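Side-chain contacts in putative exported protein (Bacteroides fragilis, PDB 4RAA), which is of unknown function, but is probably an exported protein built on a six-bladed beta-propeller: residues A319-V323 with L324-D328; Y334-D337 with D338-E342; F92-D95 with N96-Y100; V19-D22 with S23-L27; Y207-T211 with S212-P216. All coordinates share one frame; numbering follows the deposited sequence.

Contact 1. Residues A319-V323 with L324-D328; sequences APLDV and LSLKD
With CG anti to the backbone N (chi1 -176°), the Asp322 side chain swings forward to meet Ser325, and this makes it the N-cap of helix 323-331. Its OD2 accepts from Ser325 N at 3.1 Å. The donor stands above the carboxylate plane, and the bond is bent to 146°. The backbone carbonyl of the same residue takes the next amide, Leu326 N to Asp322 O at 3.2 Å. Asp322 therefore ties two amides of the first turn, one by side chain and one by main chain. Leu321, the last residue of strand 316-321, touches Leu326 through CB to CD1 at 4.0 Å. Both leucines also pack on Leu340 of helix 338-345, which covers this strand-to-helix corner. Lys327 N donates to Val323 O at 2.8 Å. The side chains of Val323 and Lys327 lie side by side and point the same way. Lys327 NZ hydrogen-bonds to Ser347 O. Nearer the backbone, Lys327 CG rests 3.8 Å from Val323 CG1.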
loop_
_atom_site.group_PDB
_atom_site.type_symbol
_atom_site.label_atom_id
_atom_site.label_comp_id
_atom_site.label_asym_id
_atom_site.label_seq_id
_atom_site.Cartn_x
_atom_site.Cartn_y
_atom_site.Cartn_z
ATOM N N ALA A 319 -21.786 13.888 22.819
ATOM C CA ALA A 319 -21.918 15.293 22.406
ATOM C C ALA A 319 -20.942 16.145 23.223
ATOM O O ALA A 319 -21.145 16.292 24.418
ATOM C CB ALA A 319 -23.341 15.771 22.618
ATOM N N PRO A 320 -19.879 16.696 22.593
ATOM C CA PRO A 320 -18.928 17.506 23.355
ATOM C C PRO A 320 -19.510 18.881 23.650
ATOM O O PRO A 320 -20.170 19.469 22.786
ATOM C CB PRO A 320 -17.724 17.593 22.425
ATOM C CG PRO A 320 -18.324 17.562 21.075
ATOM C CD PRO A 320 -19.516 16.652 21.166
ATOM N N LEU A 321 -19.264 19.364 24.869
ATOM C CA LEU A 321 -19.767 20.635 25.369
ATOM C C LEU A 321 -18.590 21.574 25.657
ATOM O O LEU A 321 -17.616 21.157 26.287
ATOM C CB LEU A 321 -20.560 20.377 26.648
ATOM C CG LEU A 321 -21.690 19.331 26.589
ATOM C CD1 LEU A 321 -22.212 19.031 27.987
ATOM C CD2 LEU A 321 -22.842 19.776 25.704
ATOM N N ASP A 322 -18.692 22.830 25.210
ATOM C CA ASP A 322 -17.618 23.820 25.344
ATOM C C ASP A 322 -17.630 24.368 26.768
ATOM O O ASP A 322 -18.628 24.950 27.194
ATOM C CB ASP A 322 -17.803 24.959 24.334
ATOM C CG ASP A 322 -16.660 25.960 24.360
ATOM O OD1 ASP A 322 -15.515 25.556 24.064
ATOM O OD2 ASP A 322 -16.905 27.150 24.652
ATOM N N VAL A 323 -16.503 24.232 27.472
ATOM C CA VAL A 323 -16.394 24.628 28.885
ATOM C C VAL A 323 -16.655 26.119 29.086
ATOM O O VAL A 323 -17.618 26.468 29.757
ATOM C CB VAL A 323 -15.038 24.186 29.506
ATOM C CG1 VAL A 323 -14.835 24.758 30.916
ATOM C CG2 VAL A 323 -14.939 22.655 29.510
ATOM N N LEU A 324 -15.852 26.976 28.461
ATOM C CA LEU A 324 -15.989 28.432 28.641
ATOM C C LEU A 324 -17.383 28.968 28.337
ATOM O O LEU A 324 -17.887 29.829 29.078
ATOM C CB LEU A 324 -14.952 29.217 27.825
ATOM C CG LEU A 324 -14.964 30.749 27.962
ATOM C CD1 LEU A 324 -14.835 31.192 29.416
ATOM C CD2 LEU A 324 -13.857 31.347 27.120
ATOM N N SER A 325 -17.987 28.461 27.258
ATOM C CA SER A 325 -19.345 28.859 26.843
ATOM C C SER A 325 -20.357 28.547 27.963
ATOM O O SER A 325 -21.190 29.397 28.303
ATOM C CB SER A 325 -19.725 28.182 25.502
ATOM O OG SER A 325 -20.946 28.670 24.977
ATOM N N LEU A 326 -20.230 27.354 28.554
ATOM C CA LEU A 326 -21.076 26.918 29.675
ATOM C C LEU A 326 -20.750 27.619 31.000
ATOM O O LEU A 326 -21.663 27.897 31.785
ATOM C CB LEU A 326 -20.964 25.406 29.902
ATOM C CG LEU A 326 -21.405 24.391 28.844
ATOM C CD1 LEU A 326 -21.535 23.028 29.513
ATOM C CD2 LEU A 326 -22.714 24.769 28.178
ATOM N N LYS A 327 -19.463 27.860 31.276
ATOM C CA LYS A 327 -19.064 28.559 32.512
ATOM C C LYS A 327 -19.634 29.982 32.585
ATOM O O LYS A 327 -20.038 30.428 33.664
ATOM C CB LYS A 327 -17.551 28.556 32.715
ATOM C CG LYS A 327 -16.985 27.171 33.003
ATOM C CD LYS A 327 -15.688 27.215 33.794
ATOM C CE LYS A 327 -15.939 27.540 35.260
ATOM N NZ LYS A 327 -14.684 27.372 36.027
ATOM N N ASP A 328 -19.693 30.664 31.440
ATOM C CA ASP A 328 -20.337 31.989 31.345
ATOM C C ASP A 328 -21.849 31.869 31.585
ATOM O O ASP A 328 -22.437 32.738 32.218
ATOM C CB ASP A 328 -20.071 32.655 29.984
ATOM C CG ASP A 328 -18.590 32.940 29.729
ATOM O OD1 ASP A 328 -17.810 33.145 30.685
ATOM O OD2 ASP A 328 -18.205 32.966 28.547
#

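Contact 2. Residues Y334-D337 with D338-E342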
loop_
_atom_site.group_PDB
_atom_site.type_symbol
_atom_site.label_atom_id
_atom_site.label_comp_id
_atom_site.label_asym_id
_atom_site.label_seq_id
_atom_site.Cartn_x
_atom_site.Cartn_y
_atom_site.Cartn_z
ATOM N N TYR A 334 -27.378 30.116 34.981
ATOM C CA TYR A 334 -28.038 29.092 34.179
ATOM C C TYR A 334 -28.229 27.876 35.080
ATOM O O TYR A 334 -27.293 27.435 35.758
ATOM C CB TYR A 334 -27.269 28.718 32.914
ATOM C CG TYR A 334 -28.033 27.744 32.034
ATOM C CD1 TYR A 334 -28.997 28.192 31.117
ATOM C CD2 TYR A 334 -27.810 26.362 32.131
ATOM C CE1 TYR A 334 -29.709 27.288 30.322
ATOM C CE2 TYR A 334 -28.508 25.455 31.342
ATOM C CZ TYR A 334 -29.454 25.917 30.441
ATOM O OH TYR A 334 -30.119 24.997 29.666
ATOM N N VAL A 335 -29.450 27.354 35.057
ATOM C CA VAL A 335 -29.859 26.221 35.882
ATOM C C VAL A 335 -29.354 24.887 35.270
ATOM O O VAL A 335 -30.098 24.180 34.579
ATOM C CB VAL A 335 -31.398 26.285 36.155
ATOM C CG1 VAL A 335 -32.244 26.305 34.855
ATOM C CG2 VAL A 335 -31.838 25.184 37.115
ATOM N N PHE A 336 -28.077 24.568 35.533
ATOM C CA PHE A 336 -27.414 23.328 35.033
ATOM C C PHE A 336 -27.783 22.037 35.755
ATOM O O PHE A 336 -28.342 22.068 36.841
ATOM C CB PHE A 336 -25.872 23.445 35.076
ATOM C CG PHE A 336 -25.288 24.174 33.914
ATOM C CD1 PHE A 336 -25.315 23.603 32.651
ATOM C CD2 PHE A 336 -24.684 25.417 34.074
ATOM C CE1 PHE A 336 -24.776 24.265 31.556
ATOM C CE2 PHE A 336 -24.140 26.078 32.981
ATOM C CZ PHE A 336 -24.182 25.503 31.720
ATOM N N ASP A 337 -27.433 20.911 35.127
ATOM C CA ASP A 337 -27.610 19.553 35.692
ATOM C C ASP A 337 -26.631 19.404 36.873
ATOM O O ASP A 337 -25.509 19.914 36.803
ATOM C CB ASP A 337 -27.374 18.487 34.591
ATOM C CG ASP A 337 -27.342 17.036 35.118
ATOM O OD1 ASP A 337 -26.414 16.672 35.886
ATOM O OD2 ASP A 337 -28.201 16.228 34.683
ATOM N N ASP A 338 -27.054 18.697 37.930
ATOM C CA ASP A 338 -26.234 18.513 39.149
ATOM C C ASP A 338 -24.843 17.977 38.844
ATOM O O ASP A 338 -23.855 18.599 39.226
ATOM C CB ASP A 338 -26.922 17.600 40.195
ATOM C CG ASP A 338 -28.137 18.247 40.866
ATOM O OD1 ASP A 338 -28.380 19.457 40.700
ATOM O OD2 ASP A 338 -28.863 17.526 41.586
ATOM N N LYS A 339 -24.774 16.858 38.122
ATOM C CA LYS A 339 -23.478 16.250 37.799
ATOM C C LYS A 339 -22.635 17.071 36.793
ATOM O O LYS A 339 -21.399 17.058 36.885
ATOM C CB LYS A 339 -23.611 14.766 37.383
ATOM C CG LYS A 339 -22.283 14.041 37.074
ATOM C CD LYS A 339 -21.224 14.116 38.194
ATOM C CE LYS A 339 -19.806 13.808 37.722
ATOM N NZ LYS A 339 -19.551 12.382 37.407
ATOM N N LEU A 340 -23.282 17.776 35.856
ATOM C CA LEU A 340 -22.558 18.639 34.902
ATOM C C LEU A 340 -21.918 19.810 35.630
ATOM O O LEU A 340 -20.729 20.078 35.435
ATOM C CB LEU A 340 -23.474 19.189 33.805
ATOM C CG LEU A 340 -22.855 20.104 32.727
ATOM C CD1 LEU A 340 -21.649 19.468 32.039
ATOM C CD2 LEU A 340 -23.904 20.488 31.697
ATOM N N SER A 341 -22.717 20.482 36.464
ATOM C CA SER A 341 -22.268 21.629 37.271
ATOM C C SER A 341 -21.112 21.279 38.225
ATOM O O SER A 341 -20.218 22.099 38.428
ATOM C CB SER A 341 -23.436 22.228 38.054
ATOM O OG SER A 341 -23.070 23.488 38.552
ATOM N N GLU A 342 -21.148 20.069 38.792
ATOM C CA GLU A 342 -20.079 19.516 39.659
ATOM C C GLU A 342 -18.742 19.442 38.898
ATOM O O GLU A 342 -17.717 19.896 39.411
ATOM C CB GLU A 342 -20.517 18.144 40.200
ATOM C CG GLU A 342 -19.538 17.314 41.022
ATOM C CD GLU A 342 -20.190 16.003 41.463
ATOM O OE1 GLU A 342 -21.084 16.051 42.342
ATOM O OE2 GLU A 342 -19.823 14.923 40.933
#
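Asp337 OD1 is shared by two backbone amides of the helix that follows, which makes this residue the N-cap of helix 338-345. Lys339 N lies 2.8 Å from Asp337 OD1, but the bond is weak because it is bent to 125°. Leu340 N reaches the same OD1 at 3.3 Å, straighter but long, and is weak too. With CG anti to the backbone N (chi1 172°), the carboxylate reaches forward over the first turn. The firmer tie is in the main chain, where Ser341 N donates to Asp337 O at 2.9 Å and 171°.

One residue earlier, Phe336 adds an apolar contact. Its CD1 meets Leu340 CD2 at 3.6 Å, and the two side chains approach at a slant. Phe336 CB also lies 4.0 Å from Ser341 CB. Tyr334 CD2 sits over the centre of one face of the Phe336 ring. The ring packs further on Leu326, Met329 and Ala330 of helix 323-331. Leu340 rests on Phe29 of strand 25-31, so the start of the helix is set between its neighbour helix and the sheet.

An aspartate here would place negative charge at the N-terminal, partly positive end of the helix. This probably favours the ionised form, even though both side-chain bonds are weak.

Contact 3. Residues F92-D95 with N96-Y100; sequences FFVD and NNKNY
Asp95 and Tyr100 both carry CG between the backbone N and the carbonyl carbon (chi1 76° and 69°), which turns the two side chains onto each other across the loop. Asp95 CB sits over one face of the Tyr100 ring, 3.7 Å from its centroid, as a CH-pi contact. Two amides grip Asp95 OD1. Asn99 N approaches on its syn lone pair at 2.7 Å, and Tyr100 N comes from above the carboxylate plane at 2.8 Å. Phe93 has a similar first torsion, and its CE2 comes within 3.9 Å of Tyr100 CE1. Tyr100 also meets Tyr113, ring edge to face. Backbone bonds shut the loop: Asp95 N to Tyr100 O at 3.2 Å, and Lys98 N to Asp95 O at 3.0 Å. The latter belongs to a type I beta turn from Asp95 to Lys98. The loop links antiparallel strands 85-94 and 100-105 as a beta hairpin, as is usual within a propeller blade.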
loop_
_atom_site.group_PDB
_atom_site.type_symbol
_atom_site.label_atom_id
_atom_site.label_comp_id
_atom_site.label_asym_id
_atom_site.label_seq_id
_atom_site.Cartn_x
_atom_site.Cartn_y
_atom_site.Cartn_z
ATOM N N PHE A 92 -11.424 7.068 10.407
ATOM C CA PHE A 92 -10.572 5.913 10.717
ATOM C C PHE A 92 -11.438 4.693 11.075
ATOM O O PHE A 92 -12.651 4.802 11.205
ATOM C CB PHE A 92 -9.569 6.238 11.842
ATOM C CG PHE A 92 -10.213 6.486 13.182
ATOM C CD1 PHE A 92 -10.706 7.744 13.516
ATOM C CD2 PHE A 92 -10.346 5.448 14.115
ATOM C CE1 PHE A 92 -11.315 7.968 14.750
ATOM C CE2 PHE A 92 -10.959 5.668 15.345
ATOM C CZ PHE A 92 -11.440 6.932 15.667
ATOM N N PHE A 93 -10.811 3.533 11.209
ATOM C CA PHE A 93 -11.521 2.315 11.636
ATOM C C PHE A 93 -10.549 1.326 12.243
ATOM O O PHE A 93 -9.340 1.444 12.046
ATOM C CB PHE A 93 -12.358 1.677 10.501
ATOM C CG PHE A 93 -11.545 1.078 9.375
ATOM C CD1 PHE A 93 -11.101 1.870 8.306
ATOM C CD2 PHE A 93 -11.248 -0.297 9.358
ATOM C CE1 PHE A 93 -10.364 1.308 7.261
ATOM C CE2 PHE A 93 -10.507 -0.855 8.318
ATOM C CZ PHE A 93 -10.061 -0.055 7.274
ATOM N N VAL A 94 -11.097 0.387 13.008
ATOM C CA VAL A 94 -10.334 -0.671 13.666
ATOM C C VAL A 94 -10.730 -1.930 12.912
ATOM O O VAL A 94 -11.925 -2.130 12.676
ATOM C CB VAL A 94 -10.722 -0.771 15.162
ATOM C CG1 VAL A 94 -9.981 -1.915 15.861
ATOM C CG2 VAL A 94 -10.469 0.566 15.863
ATOM N N ASP A 95 -9.766 -2.779 12.532
ATOM C CA ASP A 95 -10.123 -4.003 11.811
ATOM C C ASP A 95 -10.869 -4.955 12.755
ATOM O O ASP A 95 -10.773 -4.828 13.984
ATOM C CB ASP A 95 -8.930 -4.666 11.076
ATOM C CG ASP A 95 -7.981 -5.426 11.990
ATOM O OD1 ASP A 95 -7.420 -4.790 12.915
ATOM O OD2 ASP A 95 -7.759 -6.646 11.746
ATOM N N ASN A 96 -11.621 -5.882 12.167
ATOM C CA ASN A 96 -12.432 -6.846 12.924
ATOM C C ASN A 96 -11.621 -7.673 13.939
ATOM O O ASN A 96 -12.119 -7.954 15.022
ATOM C CB ASN A 96 -13.211 -7.777 11.972
ATOM C CG ASN A 96 -14.189 -7.030 11.057
ATOM O OD1 ASN A 96 -14.570 -5.876 11.306
ATOM N ND2 ASN A 96 -14.593 -7.697 9.979
ATOM N N ASN A 97 -10.380 -8.023 13.597
ATOM C CA ASN A 97 -9.477 -8.770 14.499
ATOM C C ASN A 97 -8.756 -7.936 15.564
ATOM O O ASN A 97 -8.154 -8.510 16.459
ATOM C CB ASN A 97 -8.406 -9.515 13.691
ATOM C CG ASN A 97 -8.983 -10.548 12.753
ATOM O OD1 ASN A 97 -10.060 -11.094 12.986
ATOM N ND2 ASN A 97 -8.248 -10.840 11.689
ATOM N N LYS A 98 -8.807 -6.608 15.463
ATOM C CA LYS A 98 -8.122 -5.684 16.387
ATOM C C LYS A 98 -6.597 -5.846 16.314
ATOM O O LYS A 98 -5.941 -6.100 17.321
ATOM C CB LYS A 98 -8.687 -5.774 17.821
ATOM C CG LYS A 98 -10.179 -5.481 17.864
ATOM C CD LYS A 98 -10.816 -5.716 19.219
ATOM C CE LYS A 98 -12.330 -5.569 19.101
ATOM N NZ LYS A 98 -13.040 -5.791 20.387
ATOM N N ASN A 99 -6.078 -5.759 15.086
ATOM C CA ASN A 99 -4.641 -5.771 14.775
ATOM C C ASN A 99 -4.174 -4.340 14.492
ATOM O O ASN A 99 -3.140 -3.919 15.019
ATOM C CB ASN A 99 -4.330 -6.571 13.508
ATOM C CG ASN A 99 -4.722 -8.023 13.605
ATOM O OD1 ASN A 99 -5.428 -8.534 12.733
ATOM N ND2 ASN A 99 -4.264 -8.701 14.652
ATOM N N TYR A 100 -4.929 -3.618 13.645
ATOM C CA TYR A 100 -4.575 -2.271 13.226
ATOM C C TYR A 100 -5.669 -1.233 13.290
ATOM O O TYR A 100 -6.850 -1.565 13.265
ATOM C CB TYR A 100 -4.057 -2.303 11.783
ATOM C CG TYR A 100 -5.067 -2.624 10.675
ATOM C CD1 TYR A 100 -5.903 -1.621 10.137
ATOM C CD2 TYR A 100 -5.153 -3.918 10.116
ATOM C CE1 TYR A 100 -6.798 -1.899 9.109
ATOM C CE2 TYR A 100 -6.054 -4.205 9.080
ATOM C CZ TYR A 100 -6.871 -3.189 8.572
ATOM O OH TYR A 100 -7.776 -3.435 7.555
#

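Contact 4. Residues V19-D22 with S23-L27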
loop_
_atom_site.group_PDB
_atom_site.type_symbol
_atom_site.label_atom_id
_atom_site.label_comp_id
_atom_site.label_asym_id
_atom_site.label_seq_id
_atom_site.Cartn_x
_atom_site.Cartn_y
_atom_site.Cartn_z
ATOM N N VAL A 19 -43.747 15.650 25.509
ATOM C CA VAL A 19 -43.032 14.857 26.510
ATOM C C VAL A 19 -41.667 15.530 26.685
ATOM O O VAL A 19 -41.016 15.889 25.695
ATOM C CB VAL A 19 -42.841 13.378 26.077
ATOM C CG1 VAL A 19 -41.850 12.633 26.985
ATOM C CG2 VAL A 19 -44.190 12.656 26.050
ATOM N N ASN A 20 -41.247 15.686 27.942
ATOM C CA ASN A 20 -39.947 16.270 28.286
ATOM C C ASN A 20 -38.854 15.211 28.027
ATOM O O ASN A 20 -39.023 14.039 28.382
ATOM C CB ASN A 20 -39.946 16.711 29.758
ATOM C CG ASN A 20 -38.686 17.471 30.163
ATOM O OD1 ASN A 20 -37.595 17.221 29.670
ATOM N ND2 ASN A 20 -38.840 18.387 31.105
ATOM N N ALA A 21 -37.746 15.636 27.416
ATOM C CA ALA A 21 -36.614 14.733 27.088
ATOM C C ALA A 21 -35.868 14.194 28.318
ATOM O O ALA A 21 -35.245 13.129 28.253
ATOM C CB ALA A 21 -35.639 15.428 26.152
ATOM N N ASP A 22 -35.941 14.949 29.416
ATOM C CA ASP A 22 -35.356 14.604 30.712
ATOM C C ASP A 22 -35.891 13.259 31.234
ATOM O O ASP A 22 -35.133 12.458 31.762
ATOM C CB ASP A 22 -35.683 15.733 31.724
ATOM C CG ASP A 22 -34.840 15.683 32.990
ATOM O OD1 ASP A 22 -33.600 15.570 32.873
ATOM O OD2 ASP A 22 -35.418 15.820 34.099
ATOM N N SER A 23 -37.187 13.012 31.049
ATOM C CA SER A 23 -37.847 11.780 31.525
ATOM C C SER A 23 -37.491 10.511 30.752
ATOM O O SER A 23 -37.276 9.468 31.366
ATOM C CB SER A 23 -39.373 11.945 31.523
ATOM O OG SER A 23 -39.860 12.156 30.211
ATOM N N ILE A 24 -37.464 10.594 29.419
ATOM C CA ILE A 24 -37.164 9.419 28.540
ATOM C C ILE A 24 -35.677 9.086 28.318
ATOM O O ILE A 24 -35.377 8.032 27.739
ATOM C CB ILE A 24 -37.881 9.495 27.149
ATOM C CG1 ILE A 24 -37.502 10.768 26.367
ATOM C CG2 ILE A 24 -39.394 9.393 27.322
ATOM C CD1 ILE A 24 -38.036 10.810 24.955
ATOM N N LEU A 25 -34.763 9.957 28.775
ATOM C CA LEU A 25 -33.306 9.770 28.607
ATOM C C LEU A 25 -32.545 9.668 29.930
ATOM O O LEU A 25 -32.961 10.266 30.938
ATOM C CB LEU A 25 -32.705 10.939 27.813
ATOM C CG LEU A 25 -33.154 11.163 26.364
ATOM C CD1 LEU A 25 -32.654 12.515 25.867
ATOM C CD2 LEU A 25 -32.681 10.034 25.458
ATOM N N GLU A 26 -31.440 8.902 29.897
ATOM C CA GLU A 26 -30.496 8.764 31.019
ATOM C C GLU A 26 -29.163 9.375 30.575
ATOM O O GLU A 26 -28.656 9.057 29.493
ATOM C CB GLU A 26 -30.323 7.318 31.504
ATOM C CG GLU A 26 -29.784 6.289 30.513
ATOM C CD GLU A 26 -29.745 4.878 31.102
ATOM O OE1 GLU A 26 -29.493 4.729 32.316
ATOM O OE2 GLU A 26 -29.944 3.902 30.344
ATOM N N LEU A 27 -28.617 10.234 31.439
ATOM C CA LEU A 27 -27.408 11.018 31.191
ATOM C C LEU A 27 -26.208 10.545 31.979
ATOM O O LEU A 27 -26.317 9.828 32.975
ATOM C CB LEU A 27 -27.645 12.502 31.560
ATOM C CG LEU A 27 -28.324 13.428 30.547
ATOM C CD1 LEU A 27 -29.490 12.777 29.812
ATOM C CD2 LEU A 27 -28.758 14.711 31.246
#
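Ser23 OG donates to Asn20 O at 2.8 Å, clearly shorter than the two weak backbone bonds of the turn. The hydroxyl reaches back because it stands between its own backbone N and carbonyl carbon (chi1 63°). Ser23 N also points to Asn20 O, at 3.4 Å, but this bond is weak. A second weak backbone bond joins Leu25 N to Ala21 O at 3.3 Å.

Apolar contacts flank these bonds. Val19 CG1 and Ile24 CG2 are 4.1 Å apart, with the two side chains crossing at about a right angle. Ala21 CB meets Leu25 CD1 at 4.2 Å.

The next layer fixes the turn itself. Asn20 is the N-cap, and its OD1 accepts from Asp22 N at 2.8 Å. The donor stands above the amide's carbonyl plane, yet the bond is fairly straight, at 163°. The Ala21 amide is held by Gln299 OE1, and Val19 O by Tyr291 OH. Further out, Ile24 lies on Tyr289 and Tyr291, while Ala21 and Leu25 pack on Phe296 of helix 293-299.

This is a short, weakly bonded helical turn with an asparagine N-cap, leading into strand 25-31, the outermost of its sheet within this chain. The pairing of that strand with C-terminal strand 354-360 is consistent with the "Velcro" closure of a beta-propeller, in which strands from near both chain ends complete one blade.

Contact 5. Residues Y207-T211 with S212-P216; sequences YRVGT and SEIVP
Tyr207 pairs with Pro216 as an antiparallel non-hydrogen-bonded pair. With CG beside the backbone N (chi1 -60°), its ring leans over the neighbouring strand. Its CD2 meets Ile214 CG2 at 3.5 Å and Pro216 CB at 4.1 Å. The hydroxyl bonds to Asp203.

Arg208 turns to the other face of the sheet and forms a hydrogen-bonded pair with Val215. Arg208 N donates to Val215 O at 2.8 Å, while the return bond from Val215 N to Arg208 O is long and weak. The arginine chain bends at chi3 (78°) and crosses to Glu213. There NH2 makes a salt bridge to Glu213 OE1 at 2.8 Å. OE1 lies in the guanidinium plane, but NH2 meets it on the syn side, 34° out of the carboxylate plane. Val215 CB sits over one face of the guanidinium group.

Val209 returns to the face of Tyr207. It lies side by side with Ile214, its CG2 3.7 Å from Ile214 CD1. Gly210 N makes a long bond, 3.3 Å, to Glu213 O. At Thr211, OG1 is hydrogen-bonded to Asp139 and Asn141, and its carbonyl accepts from Lys172 NZ. These partners lie in the adjacent sheet or its loops, so the hairpin end is tied to the next blade.

Strands 203-210 and 213-222 thus form a beta hairpin, the usual way of joining adjacent antiparallel strands in a propeller blade.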
loop_
_atom_site.group_PDB
_atom_site.type_symbol
_atom_site.label_atom_id
_atom_site.label_comp_id
_atom_site.label_asym_id
_atom_site.label_seq_id
_atom_site.Cartn_x
_atom_site.Cartn_y
_atom_site.Cartn_z
ATOM N N TYR A 207 -29.590 1.664 4.654
ATOM C CA TYR A 207 -29.400 0.367 4.009
ATOM C C TYR A 207 -28.323 -0.426 4.727
ATOM O O TYR A 207 -27.302 0.127 5.083
ATOM C CB TYR A 207 -28.987 0.560 2.540
ATOM C CG TYR A 207 -29.986 1.325 1.696
ATOM C CD1 TYR A 207 -29.933 2.724 1.611
ATOM C CD2 TYR A 207 -30.984 0.657 0.969
ATOM C CE1 TYR A 207 -30.843 3.435 0.835
ATOM C CE2 TYR A 207 -31.902 1.359 0.191
ATOM C CZ TYR A 207 -31.825 2.742 0.127
ATOM O OH TYR A 207 -32.720 3.437 -0.628
ATOM N N ARG A 208 -28.574 -1.717 4.942
ATOM C CA ARG A 208 -27.595 -2.651 5.509
ATOM C C ARG A 208 -26.815 -3.086 4.279
ATOM O O ARG A 208 -27.409 -3.656 3.370
ATOM C CB ARG A 208 -28.309 -3.840 6.151
ATOM C CG ARG A 208 -27.431 -4.781 6.966
ATOM C CD ARG A 208 -28.238 -6.006 7.373
ATOM N NE ARG A 208 -28.347 -6.932 6.253
ATOM C CZ ARG A 208 -29.318 -7.838 6.059
ATOM N NH1 ARG A 208 -30.371 -7.963 6.882
ATOM N NH2 ARG A 208 -29.250 -8.620 4.980
ATOM N N VAL A 209 -25.520 -2.774 4.222
ATOM C CA VAL A 209 -24.678 -3.076 3.045
ATOM C C VAL A 209 -23.667 -4.182 3.310
ATOM O O VAL A 209 -22.835 -4.048 4.204
ATOM C CB VAL A 209 -23.879 -1.837 2.566
ATOM C CG1 VAL A 209 -23.061 -2.166 1.302
ATOM C CG2 VAL A 209 -24.811 -0.643 2.335
ATOM N N GLY A 210 -23.747 -5.248 2.512
ATOM C CA GLY A 210 -22.787 -6.365 2.521
ATOM C C GLY A 210 -22.093 -6.401 1.165
ATOM O O GLY A 210 -22.318 -5.519 0.330
ATOM N N THR A 211 -21.254 -7.411 0.936
ATOM C CA THR A 211 -20.550 -7.554 -0.350
ATOM C C THR A 211 -21.515 -7.778 -1.535
ATOM O O THR A 211 -21.315 -7.178 -2.589
ATOM C CB THR A 211 -19.465 -8.660 -0.291
ATOM O OG1 THR A 211 -18.523 -8.339 0.735
ATOM C CG2 THR A 211 -18.715 -8.799 -1.617
ATOM N N SER A 212 -22.556 -8.603 -1.348
ATOM C CA SER A 212 -23.558 -8.912 -2.401
ATOM C C SER A 212 -24.992 -8.570 -1.985
ATOM O O SER A 212 -25.925 -9.301 -2.340
ATOM C CB SER A 212 -23.483 -10.390 -2.762
ATOM O OG SER A 212 -22.159 -10.743 -3.064
ATOM N N GLU A 213 -25.169 -7.451 -1.267
ATOM C CA GLU A 213 -26.486 -7.026 -0.767
ATOM C C GLU A 213 -26.663 -5.527 -0.516
ATOM O O GLU A 213 -25.753 -4.866 -0.023
ATOM C CB GLU A 213 -26.777 -7.694 0.587
ATOM C CG GLU A 213 -27.193 -9.151 0.546
ATOM C CD GLU A 213 -27.693 -9.668 1.890
ATOM O OE1 GLU A 213 -27.419 -9.037 2.940
ATOM O OE2 GLU A 213 -28.363 -10.726 1.893
ATOM N N ILE A 214 -27.853 -5.029 -0.856
ATOM C CA ILE A 214 -28.330 -3.695 -0.465
ATOM C C ILE A 214 -29.756 -3.986 -0.027
ATOM O O ILE A 214 -30.601 -4.293 -0.877
ATOM C CB ILE A 214 -28.310 -2.630 -1.593
ATOM C CG1 ILE A 214 -26.877 -2.341 -2.054
ATOM C CG2 ILE A 214 -28.986 -1.325 -1.137
ATOM C CD1 ILE A 214 -25.988 -1.681 -1.020
ATOM N N VAL A 215 -29.993 -3.941 1.289
ATOM C CA VAL A 215 -31.295 -4.248 1.889
ATOM C C VAL A 215 -31.650 -3.111 2.842
ATOM O O VAL A 215 -30.889 -2.861 3.778
ATOM C CB VAL A 215 -31.254 -5.604 2.648
ATOM C CG1 VAL A 215 -32.581 -5.891 3.360
ATOM C CG2 VAL A 215 -30.902 -6.735 1.679
ATOM N N PRO A 216 -32.799 -2.432 2.621
ATOM C CA PRO A 216 -33.149 -1.329 3.527
ATOM C C PRO A 216 -33.468 -1.851 4.926
ATOM O O PRO A 216 -34.060 -2.921 5.037
ATOM C CB PRO A 216 -34.384 -0.708 2.862
ATOM C CG PRO A 216 -35.008 -1.827 2.101
ATOM C CD PRO A 216 -33.873 -2.694 1.641
#

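How the contacts relate
Contact 2 touches both contact 1 and contact 4, and contact 5 lies opposite contacts 1 and 2. Contacts 1 and 2 touch along the apolar seam between successive helices 323-331 and 338-345. Contact 2 meets contact 4 where Asp337 packs on Leu27. Contacts 1 and 4 reach the same sheet without touching. Contacts 1, 2 and 4 each use a side-chain N-cap, aspartate in contacts 1 and 2 and asparagine in contact 4. Contacts 3 and 5 instead close turns between antiparallel strands. Contacts 2 and 5 lie at the surface, while 1, 3 and 4 are partly buried. Contact 3 buries its carboxylate against backbone amides, whereas contact 5 spends its carboxylate on an arginine.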